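Local coordinates for protein Kiaa0380 (Homo sapiens, PDB 1HTJ) that probably links heterotrimeric G protein signalling to Rho GTPases, as the RGS-like domain of a Rho guanine nucleotide exchange factor, at residues G45-Y50 / H137-K142; K172-L177 / A195-M200. The protein carries 3 engineered substitutions. All coordinates share one frame; numbering follows the deposited sequence.

Interaction 1. Residues G45-Y50 / H137-K142; sequences GVFLRY and HDYRTK
Tyr-139 reaches from helix 118-144 into the space between Val-46, Phe-47 and Tyr-50, three residues on one flank of helix 41-54. Its chi1 of -174° swings the ring away from the backbone N and out toward that helix, and its CD1 comes within 3.5 Å of Tyr-50 CB. The two tyrosine rings pass head to tail, their planes inclined at 38°. Phe-47 turns its edge to the Tyr-139 methylene, CE1 lying 3.7 Å from Tyr-139 CB. At the phenol end of the Tyr-139 ring, Val-46 CG1 packs against CZ and the hydroxyl oxygen, which is hydrogen-bonded to Glu-153.

Tyr-50 also uses an extended first torsion, which sends its hydroxyl over to Asp-138. There one water joins the helices, 2.6 Å from Tyr-50 OH and donating to Asp-138 OD2 at 2.7 Å. The Lys-142 chain bends at its second torsion and runs across Tyr-50, with its CE methylene 3.8 Å from Tyr-50 CE1.

The segments cross nearly perpendicularly, at 96°, and their aromatic cluster is a helix-helix packing core within the all-helical RGS-like domain.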
loop_
_atom_site.group_PDB
_atom_site.type_symbol
_atom_site.label_atom_id
_atom_site.label_comp_id
_atom_site.label_asym_id
_atom_site.label_seq_id
_atom_site.Cartn_x
_atom_site.Cartn_y
_atom_site.Cartn_z
ATOM N N GLY A 45 -8.078 -2.351 2.521
ATOM C CA GLY A 45 -8.795 -1.211 1.988
ATOM C C GLY A 45 -9.253 -0.294 3.105
ATOM O O GLY A 45 -9.049 0.913 3.042
ATOM N N VAL A 46 -9.874 -0.858 4.133
ATOM C CA VAL A 46 -10.333 -0.064 5.263
ATOM C C VAL A 46 -9.125 0.695 5.838
ATOM O O VAL A 46 -9.168 1.910 6.018
ATOM C CB VAL A 46 -10.948 -0.971 6.367
ATOM C CG1 VAL A 46 -11.173 -0.173 7.642
ATOM C CG2 VAL A 46 -12.259 -1.566 5.879
ATOM N N PHE A 47 -8.050 -0.032 6.116
ATOM C CA PHE A 47 -6.841 0.561 6.657
ATOM C C PHE A 47 -6.310 1.673 5.748
ATOM O O PHE A 47 -5.857 2.719 6.225
ATOM C CB PHE A 47 -5.782 -0.534 6.856
ATOM C CG PHE A 47 -4.485 -0.043 7.474
ATOM C CD1 PHE A 47 -4.499 0.843 8.558
ATOM C CD2 PHE A 47 -3.249 -0.476 6.975
ATOM C CE1 PHE A 47 -3.309 1.289 9.135
ATOM C CE2 PHE A 47 -2.059 -0.040 7.540
ATOM C CZ PHE A 47 -2.090 0.853 8.632
ATOM N N LEU A 48 -6.385 1.453 4.439
ATOM C CA LEU A 48 -5.895 2.428 3.473
ATOM C C LEU A 48 -6.733 3.706 3.487
ATOM O O LEU A 48 -6.217 4.804 3.315
ATOM C CB LEU A 48 -5.870 1.801 2.069
ATOM C CG LEU A 48 -4.674 0.882 1.775
ATOM C CD1 LEU A 48 -4.895 0.113 0.488
ATOM C CD2 LEU A 48 -3.428 1.731 1.646
ATOM N N ARG A 49 -8.030 3.564 3.704
ATOM C CA ARG A 49 -8.904 4.730 3.755
ATOM C C ARG A 49 -8.456 5.634 4.902
ATOM O O ARG A 49 -8.438 6.850 4.773
ATOM C CB ARG A 49 -10.366 4.286 3.939
ATOM C CG ARG A 49 -10.927 3.665 2.672
ATOM C CD ARG A 49 -12.319 3.107 2.851
ATOM N NE ARG A 49 -13.305 4.137 3.136
ATOM C CZ ARG A 49 -14.621 3.927 3.109
ATOM N NH1 ARG A 49 -15.095 2.731 2.818
ATOM N NH2 ARG A 49 -15.470 4.913 3.364
ATOM N N TYR A 50 -8.080 5.024 6.020
ATOM C CA TYR A 50 -7.606 5.784 7.157
ATOM C C TYR A 50 -6.311 6.477 6.736
ATOM O O TYR A 50 -6.160 7.691 6.900
ATOM C CB TYR A 50 -7.343 4.867 8.367
ATOM C CG TYR A 50 -6.456 5.526 9.412
ATOM C CD1 TYR A 50 -6.907 6.619 10.158
ATOM C CD2 TYR A 50 -5.127 5.123 9.574
ATOM C CE1 TYR A 50 -6.040 7.304 11.035
ATOM C CE2 TYR A 50 -4.261 5.794 10.435
ATOM C CZ TYR A 50 -4.713 6.887 11.160
ATOM O OH TYR A 50 -3.819 7.584 11.960
ATOM N N HIS A 137 -0.892 0.976 14.666
ATOM C CA HIS A 137 -1.302 1.259 16.037
ATOM C C HIS A 137 -2.358 2.376 16.023
ATOM O O HIS A 137 -3.403 2.294 16.680
ATOM C CB HIS A 137 -0.081 1.703 16.869
ATOM C CG HIS A 137 -0.436 2.533 18.068
ATOM N ND1 HIS A 137 -1.055 2.007 19.186
ATOM C CD2 HIS A 137 -0.340 3.869 18.285
ATOM C CE1 HIS A 137 -1.332 2.983 20.034
ATOM N NE2 HIS A 137 -0.909 4.123 19.511
ATOM N N ASP A 138 -2.069 3.425 15.265
ATOM C CA ASP A 138 -2.972 4.552 15.170
ATOM C C ASP A 138 -4.353 4.143 14.710
ATOM O O ASP A 138 -5.351 4.598 15.262
ATOM C CB ASP A 138 -2.404 5.598 14.231
ATOM C CG ASP A 138 -1.188 6.248 14.791
ATOM O OD1 ASP A 138 -1.176 6.499 16.022
ATOM O OD2 ASP A 138 -0.251 6.518 14.013
ATOM N N TYR A 139 -4.415 3.283 13.699
ATOM C CA TYR A 139 -5.709 2.856 13.216
ATOM C C TYR A 139 -6.449 2.022 14.257
ATOM O O TYR A 139 -7.666 2.146 14.389
ATOM C CB TYR A 139 -5.616 2.069 11.908
ATOM C CG TYR A 139 -7.006 1.775 11.390
ATOM C CD1 TYR A 139 -7.901 2.821 11.154
ATOM C CD2 TYR A 139 -7.478 0.461 11.268
ATOM C CE1 TYR A 139 -9.230 2.581 10.830
ATOM C CE2 TYR A 139 -8.821 0.204 10.940
ATOM C CZ TYR A 139 -9.687 1.278 10.734
ATOM O OH TYR A 139 -11.025 1.063 10.500
ATOM N N ARG A 140 -5.727 1.179 14.993
ATOM C CA ARG A 140 -6.379 0.362 16.018
ATOM C C ARG A 140 -6.967 1.278 17.084
ATOM O O ARG A 140 -7.992 0.976 17.676
ATOM C CB ARG A 140 -5.392 -0.633 16.641
ATOM C CG ARG A 140 -5.198 -1.905 15.780
ATOM C CD ARG A 140 -3.722 -2.202 15.476
ATOM N NE ARG A 140 -3.030 -2.846 16.590
ATOM C CZ ARG A 140 -3.384 -4.032 17.083
ATOM N NH1 ARG A 140 -4.418 -4.681 16.546
ATOM N NH2 ARG A 140 -2.720 -4.570 18.108
ATOM N N THR A 141 -6.317 2.407 17.320
ATOM C CA THR A 141 -6.818 3.363 18.287
ATOM C C THR A 141 -8.165 3.883 17.777
ATOM O O THR A 141 -9.110 3.999 18.547
ATOM C CB THR A 141 -5.827 4.533 18.469
ATOM O OG1 THR A 141 -4.625 4.041 19.076
ATOM C CG2 THR A 141 -6.436 5.631 19.333
ATOM N N LYS A 142 -8.247 4.187 16.479
ATOM C CA LYS A 142 -9.498 4.669 15.868
ATOM C C LYS A 142 -10.605 3.630 16.078
ATOM O O LYS A 142 -11.760 3.985 16.329
ATOM C CB LYS A 142 -9.325 4.905 14.359
ATOM C CG LYS A 142 -8.346 6.009 13.998
ATOM C CD LYS A 142 -8.983 7.358 14.181
ATOM C CE LYS A 142 -7.983 8.491 14.057
ATOM N NZ LYS A 142 -8.711 9.813 14.108
HETATM O O HOH W 1 -1.253 7.414 11.632
#

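Interaction 2. Residues K172-L177 / A195-M200; sequences KQLAAL and ALNTYM
Leu-196 is the first residue of the 195-200 segment to meet segment 172-177, and it does so chiefly through its CD2 branch. This methyl fits between two leucines of the other helix, 3.6 Å from Leu-174 CD1 and 3.7 Å from Leu-177 CB. The two leucine side chains Leu-174 and Leu-196 run antiparallel alongside one another, each extended from its own backbone, whereas Leu-177 meets Leu-196 at a slant. The other methyl of Leu-196, CD1, approaches Leu-177 CD1 at 4.1 Å, while Leu-48 of helix 41-54 also packs on this side chain.

Asn-197 follows at the margin of the contact. Its carboxamide turns in toward Leu-174, and OD1 lies 4.0 Å from Leu-174 CD1, a van der Waals approach to a methyl group.

One helical turn after Leu-196, Met-200, present as selenomethionine, completes the contact. Here the methylenes do the touching: CB lies 4.0 Å from Leu-174 CD2, with CG at a similar distance.

Leu-174 thus divides its two methyls between successive turns, CD1 serving Leu-196 and Asn-197 and CD2 serving Met-200. Its first torsion (chi1 179°) carries the fork straight out toward the partner helix, and Ile-205 and Leu-207 near the C terminus pack on the same side chain. An alanine here would remove both methyls and would probably leave the Met-200 methylenes without this neighbour and Leu-196 CD2 with Leu-177 alone across the two segments, opening a gap between the helices.

The axes of the two segments approach to 11.7 Å and run almost antiparallel, at 169°. Long aliphatic side chains bridge this separation, giving the buried, apolar seam of an antiparallel helical hairpin formed by the last two helices of this RGS-like domain.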
loop_
_atom_site.group_PDB
_atom_site.type_symbol
_atom_site.label_atom_id
_atom_site.label_comp_id
_atom_site.label_asym_id
_atom_site.label_seq_id
_atom_site.Cartn_x
_atom_site.Cartn_y
_atom_site.Cartn_z
ATOM N N LYS A 172 -15.535 -2.079 -2.872
ATOM C CA LYS A 172 -16.234 -0.924 -2.319
ATOM C C LYS A 172 -15.246 0.036 -1.655
ATOM O O LYS A 172 -15.433 1.259 -1.674
ATOM C CB LYS A 172 -17.284 -1.387 -1.300
ATOM C CG LYS A 172 -18.104 -0.253 -0.711
ATOM C CD LYS A 172 -19.215 -0.767 0.209
ATOM C CE LYS A 172 -20.014 0.405 0.814
ATOM N NZ LYS A 172 -21.036 -0.004 1.844
ATOM N N GLN A 173 -14.197 -0.531 -1.067
ATOM C CA GLN A 173 -13.166 0.256 -0.420
ATOM C C GLN A 173 -12.338 0.970 -1.478
ATOM O O GLN A 173 -11.996 2.145 -1.335
ATOM C CB GLN A 173 -12.239 -0.639 0.411
ATOM C CG GLN A 173 -12.948 -1.538 1.413
ATOM C CD GLN A 173 -14.032 -0.805 2.192
ATOM O OE1 GLN A 173 -13.789 0.256 2.773
ATOM N NE2 GLN A 173 -15.237 -1.370 2.206
ATOM N N LEU A 174 -12.009 0.254 -2.546
ATOM C CA LEU A 174 -11.197 0.838 -3.595
ATOM C C LEU A 174 -11.934 2.029 -4.197
ATOM O O LEU A 174 -11.336 3.058 -4.497
ATOM C CB LEU A 174 -10.879 -0.219 -4.654
ATOM C CG LEU A 174 -10.053 0.224 -5.868
ATOM C CD1 LEU A 174 -8.835 1.023 -5.410
ATOM C CD2 LEU A 174 -9.625 -1.025 -6.675
ATOM N N ALA A 175 -13.243 1.887 -4.360
ATOM C CA ALA A 175 -14.056 2.969 -4.907
ATOM C C ALA A 175 -14.010 4.167 -3.958
ATOM O O ALA A 175 -13.927 5.311 -4.395
ATOM C CB ALA A 175 -15.504 2.504 -5.080
ATOM N N ALA A 176 -14.073 3.893 -2.660
ATOM C CA ALA A 176 -14.049 4.951 -1.663
ATOM C C ALA A 176 -12.667 5.638 -1.627
ATOM O O ALA A 176 -12.582 6.857 -1.423
ATOM C CB ALA A 176 -14.407 4.383 -0.302
ATOM N N LEU A 177 -11.597 4.869 -1.852
ATOM C CA LEU A 177 -10.250 5.434 -1.840
ATOM C C LEU A 177 -10.069 6.391 -3.008
ATOM O O LEU A 177 -9.394 7.423 -2.891
ATOM C CB LEU A 177 -9.200 4.318 -1.887
ATOM C CG LEU A 177 -8.964 3.625 -0.533
ATOM C CD1 LEU A 177 -8.449 2.212 -0.752
ATOM C CD2 LEU A 177 -8.006 4.440 0.311
ATOM N N ALA A 195 0.078 3.622 -7.326
ATOM C CA ALA A 195 0.542 2.647 -6.335
ATOM C C ALA A 195 -0.598 1.758 -5.842
ATOM O O ALA A 195 -0.484 0.529 -5.783
ATOM C CB ALA A 195 1.194 3.370 -5.165
ATOM N N LEU A 196 -1.704 2.398 -5.487
ATOM C CA LEU A 196 -2.880 1.693 -5.002
ATOM C C LEU A 196 -3.363 0.672 -6.024
ATOM O O LEU A 196 -3.587 -0.500 -5.697
ATOM C CB LEU A 196 -4.011 2.687 -4.712
ATOM C CG LEU A 196 -5.337 2.083 -4.227
ATOM C CD1 LEU A 196 -5.130 1.314 -2.914
ATOM C CD2 LEU A 196 -6.346 3.209 -4.026
ATOM N N ASN A 197 -3.533 1.118 -7.264
ATOM C CA ASN A 197 -4.014 0.218 -8.301
ATOM C C ASN A 197 -3.011 -0.887 -8.643
ATOM O O ASN A 197 -3.401 -1.980 -9.012
ATOM C CB ASN A 197 -4.393 1.018 -9.548
ATOM C CG ASN A 197 -5.619 1.874 -9.322
ATOM O OD1 ASN A 197 -6.595 1.418 -8.727
ATOM N ND2 ASN A 197 -5.581 3.121 -9.795
ATOM N N THR A 198 -1.722 -0.603 -8.504
ATOM C CA THR A 198 -0.709 -1.607 -8.779
ATOM C C THR A 198 -0.908 -2.809 -7.866
ATOM O O THR A 198 -0.822 -3.958 -8.296
ATOM C CB THR A 198 0.686 -1.040 -8.541
ATOM O OG1 THR A 198 0.972 -0.074 -9.551
ATOM C CG2 THR A 198 1.727 -2.137 -8.558
ATOM N N TYR A 199 -1.172 -2.535 -6.593
ATOM C CA TYR A 199 -1.372 -3.599 -5.628
ATOM C C TYR A 199 -2.714 -4.273 -5.787
ATOM O O TYR A 199 -2.799 -5.497 -5.870
ATOM C CB TYR A 199 -1.296 -3.085 -4.196
ATOM C CG TYR A 199 -1.228 -4.239 -3.227
ATOM C CD1 TYR A 199 -0.040 -4.958 -3.069
ATOM C CD2 TYR A 199 -2.359 -4.661 -2.525
ATOM C CE1 TYR A 199 0.026 -6.067 -2.240
ATOM C CE2 TYR A 199 -2.310 -5.775 -1.688
ATOM C CZ TYR A 199 -1.112 -6.471 -1.548
ATOM O OH TYR A 199 -1.024 -7.555 -0.699
HETATM N N MSE A 200 -3.766 -3.463 -5.796
HETATM C CA MSE A 200 -5.115 -3.990 -5.908
HETATM C C MSE A 200 -5.278 -4.830 -7.157
HETATM O O MSE A 200 -5.803 -5.943 -7.112
HETATM C CB MSE A 200 -6.136 -2.849 -5.894
HETATM C CG MSE A 200 -6.369 -2.262 -4.507
HETATM SE SE MSE A 200 -6.849 -3.621 -3.187
HETATM C CE MSE A 200 -6.559 -2.644 -1.540
#

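From the N terminus, helix 41-54 comes first, and interaction 1 closes a long, mostly helical excursion when the chain returns to it through helix 118-144. Interaction 2 opens only after that, on helix 163-182, and closes a short loop with the helix that follows, 186-202. The two closures are therefore in series, neither nested nor crossed. In space they meet through helix 41-54, which lies against both helices of the hairpin: Arg-49 NH1 probably hydrogen-bonds to Gln-173 OE1 at 2.8 Å, the CD2 methyl of Leu-177 packs against the backbone of Leu-48 and Arg-49, and Leu-196 packs on Leu-48. Helix 41-54 thereby joins helix 118-144 to the C-terminal helices.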